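Uncharacterized protein (Novosphingobium aromaticivorans, PDB 2RFR) is of unknown function but belongs to the NTF2-like superfamily, with a SnoaL-like domain of cystatin-like fold, and its assembly holds three copies of the chain. Local coordinates at residues A[5-8]-A[9-13]. Residues are numbered along the deposited sequence; the frame is centred on the assembly and turned at random.
Sequences LTNL and AARLR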
ATOM      1  N   LEU A   5     -28.692  -5.925  14.919  1.00 14.79           N
ATOM      2  CA  LEU A   5     -28.518  -6.442  13.587  1.00 15.30           C
ATOM      3  C   LEU A   5     -28.455  -5.293  12.561  1.00 13.94           C
ATOM      4  O   LEU A   5     -27.625  -5.310  11.663  1.00 14.65           O
ATOM      5  CB  LEU A   5     -29.642  -7.417  13.265  1.00 17.69           C
ATOM      6  CG  LEU A   5     -29.542  -8.258  12.008  1.00 18.75           C
ATOM      7  CD1 LEU A   5     -28.345  -9.197  12.034  1.00 20.79           C
ATOM      8  CD2 LEU A   5     -30.847  -9.039  11.883  1.00 24.50           C
ATOM      9  N   THR A   6     -29.340  -4.307  12.691  1.00 14.00           N
ATOM     10  CA  THR A   6     -29.360  -3.210  11.734  1.00 13.87           C
ATOM     11  C   THR A   6     -28.070  -2.395  11.797  1.00 13.45           C
ATOM     12  O   THR A   6     -27.534  -1.998  10.755  1.00 14.23           O
ATOM     13  CB  THR A   6     -30.578  -2.328  12.032  1.00 16.61           C
ATOM     14  OG1 THR A   6     -31.776  -3.094  11.841  1.00 21.74           O
ATOM     15  CG2 THR A   6     -30.616  -1.106  11.138  1.00 18.75           C
ATOM     16  N   ASN A   7     -27.556  -2.191  12.997  1.00 13.64           N
ATOM     17  CA  ASN A   7     -26.304  -1.457  13.214  1.00 13.59           C
ATOM     18  C   ASN A   7     -25.147  -2.229  12.622  1.00 12.19           C
ATOM     19  O   ASN A   7     -24.284  -1.644  11.954  1.00 12.99           O
ATOM     20  CB  ASN A   7     -26.083  -1.253  14.729  1.00 14.85           C
ATOM     21  CG  ASN A   7     -24.750  -0.600  15.098  1.00 16.58           C
ATOM     22  OD1 ASN A   7     -23.841  -1.214  15.753  1.00 17.72           O
ATOM     23  ND2 ASN A   7     -24.598   0.655  14.666  1.00 18.80           N
ATOM     24  N   LEU A   8     -25.081  -3.542  12.817  1.00 12.49           N
ATOM     25  CA  LEU A   8     -23.995  -4.324  12.242  1.00 11.58           C
ATOM     26  C   LEU A   8     -24.064  -4.253  10.737  1.00 11.15           C
ATOM     27  O   LEU A   8     -23.005  -4.150  10.100  1.00 12.27           O
ATOM     28  CB  LEU A   8     -24.037  -5.789  12.717  1.00 12.75           C
ATOM     29  CG  LEU A   8     -23.839  -6.049  14.217  1.00 14.77           C
ATOM     30  CD1 LEU A   8     -23.620  -7.573  14.409  1.00 19.33           C
ATOM     31  CD2 LEU A   8     -22.701  -5.229  14.813  1.00 16.02           C
ATOM     32  N   ALA A   9     -25.240  -4.337  10.155  1.00 11.49           N
ATOM     33  CA  ALA A   9     -25.349  -4.284   8.713  1.00 11.98           C
ATOM     34  C   ALA A   9     -24.826  -2.948   8.161  1.00 11.23           C
ATOM     35  O   ALA A   9     -24.115  -2.924   7.129  1.00 12.67           O
ATOM     36  CB  ALA A   9     -26.814  -4.543   8.242  1.00 12.46           C
ATOM     37  N   ALA A  10     -25.134  -1.828   8.827  1.00 11.85           N
ATOM     38  CA  ALA A  10     -24.687  -0.521   8.379  1.00 11.78           C
ATOM     39  C   ALA A  10     -23.163  -0.424   8.485  1.00 12.71           C
ATOM     40  O   ALA A  10     -22.483   0.081   7.585  1.00 12.24           O
ATOM     41  CB  ALA A  10     -25.321   0.578   9.219  1.00 13.66           C
ATOM     42  N   ARG A  11     -22.611  -0.885   9.606  1.00 11.89           N
ATOM     43  CA  ARG A  11     -21.178  -0.829   9.817  1.00 11.43           C
ATOM     44  C   ARG A  11     -20.440  -1.736   8.828  1.00 11.17           C
ATOM     45  O   ARG A  11     -19.382  -1.358   8.303  1.00 12.05           O
ATOM     46  CB  ARG A  11     -20.882  -1.259  11.258  1.00 12.70           C
ATOM     47  CG  ARG A  11     -21.216  -0.172  12.264  1.00 14.34           C
ATOM     48  CD  ARG A  11     -21.345  -0.673  13.640  1.00 13.63           C
ATOM     49  NE  ARG A  11     -20.139  -1.320  14.124  1.00 15.91           N
ATOM     50  CZ  ARG A  11     -20.073  -2.063  15.215  1.00 16.64           C
ATOM     51  NH1 ARG A  11     -21.160  -2.232  15.951  1.00 15.90           N
ATOM     52  NH2 ARG A  11     -18.915  -2.635  15.553  1.00 16.77           N
ATOM     53  N   LEU A  12     -20.979  -2.914   8.548  1.00 11.36           N
ATOM     54  CA  LEU A  12     -20.394  -3.815   7.570  1.00 11.14           C
ATOM     55  C   LEU A  12     -20.420  -3.182   6.186  1.00 10.31           C
ATOM     56  O   LEU A  12     -19.444  -3.260   5.426  1.00 11.28           O
ATOM     57  CB  LEU A  12     -21.127  -5.143   7.576  1.00 13.19           C
ATOM     58  CG  LEU A  12     -20.661  -6.197   6.615  1.00 14.83           C
ATOM     59  CD1 LEU A  12     -19.180  -6.491   6.874  1.00 19.50           C
ATOM     60  CD2 LEU A  12     -21.538  -7.449   6.784  1.00 18.74           C
ATOM     61  N   ARG A  13     -21.516  -2.554   5.805  1.00 11.06           N
ATOM     62  CA  ARG A  13     -21.606  -1.910   4.513  1.00 10.38           C
ATOM     63  C   ARG A  13     -20.531  -0.857   4.326  1.00 11.06           C
ATOM     64  O   ARG A  13     -19.978  -0.731   3.253  1.00 10.97           O
ATOM     65  CB  ARG A  13     -23.002  -1.338   4.330  1.00 12.64           C
ATOM     66  CG  ARG A  13     -23.253  -0.824   2.887  1.00 12.83           C
ATOM     67  CD  ARG A  13     -24.686  -0.419   2.729  1.00 16.71           C
ATOM     68  NE  ARG A  13     -25.146  -0.121   1.363  1.00 22.53           N
ATOM     69  CZ  ARG A  13     -25.469   1.075   0.944  1.00 19.54           C
ATOM     70  NH1 ARG A  13     -25.228   2.137   1.701  1.00 22.97           N
ATOM     71  NH2 ARG A  13     -26.015   1.206  -0.265  1.00 20.00           N
TER
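Asn7 and Arg11, one helical turn apart, join side chains through Arg11 NH1, which donates to Asn7 OD1 at 2.9 Å with an N-H...O angle of 160°. The acceptor sits at the guanidinium edge, essentially in its plane, whereas the amide is turned 51° from that plane. With CG anti to the carbonyl carbon (chi1 -76°) and chi2 extended, Arg11 CD lies 3.5 Å from the backbone O of Asn7; the chain then bends at chi3, and NH1 is the atom that returns to OD1. Leu8 CD2 approaches the same nitrogen obliquely, 3.6 Å from Arg11 NH1. This i to i+4 pair rides on the first turns of helix 5-33, where Ala9 N to Leu5 O (3.0 Å) and Leu12 N to Leu8 O (2.8 Å) follow the alpha-helical pattern. Centred about 28 Å from the chain centre, the helix start packs against two other subunits: Leu8 meets Leu8 of the second and Leu5 of the third. Asp3 ties in both polar ends, its backbone N hydrogen-bonding Asn7 OD1 and its carboxylate salt-bridging Arg11 NH1, while Arg11 NH2 salt-bridges Glu16 OE1 of the third subunit. A leucine in place of Arg11 would probably leave both carboxylates without this cationic partner.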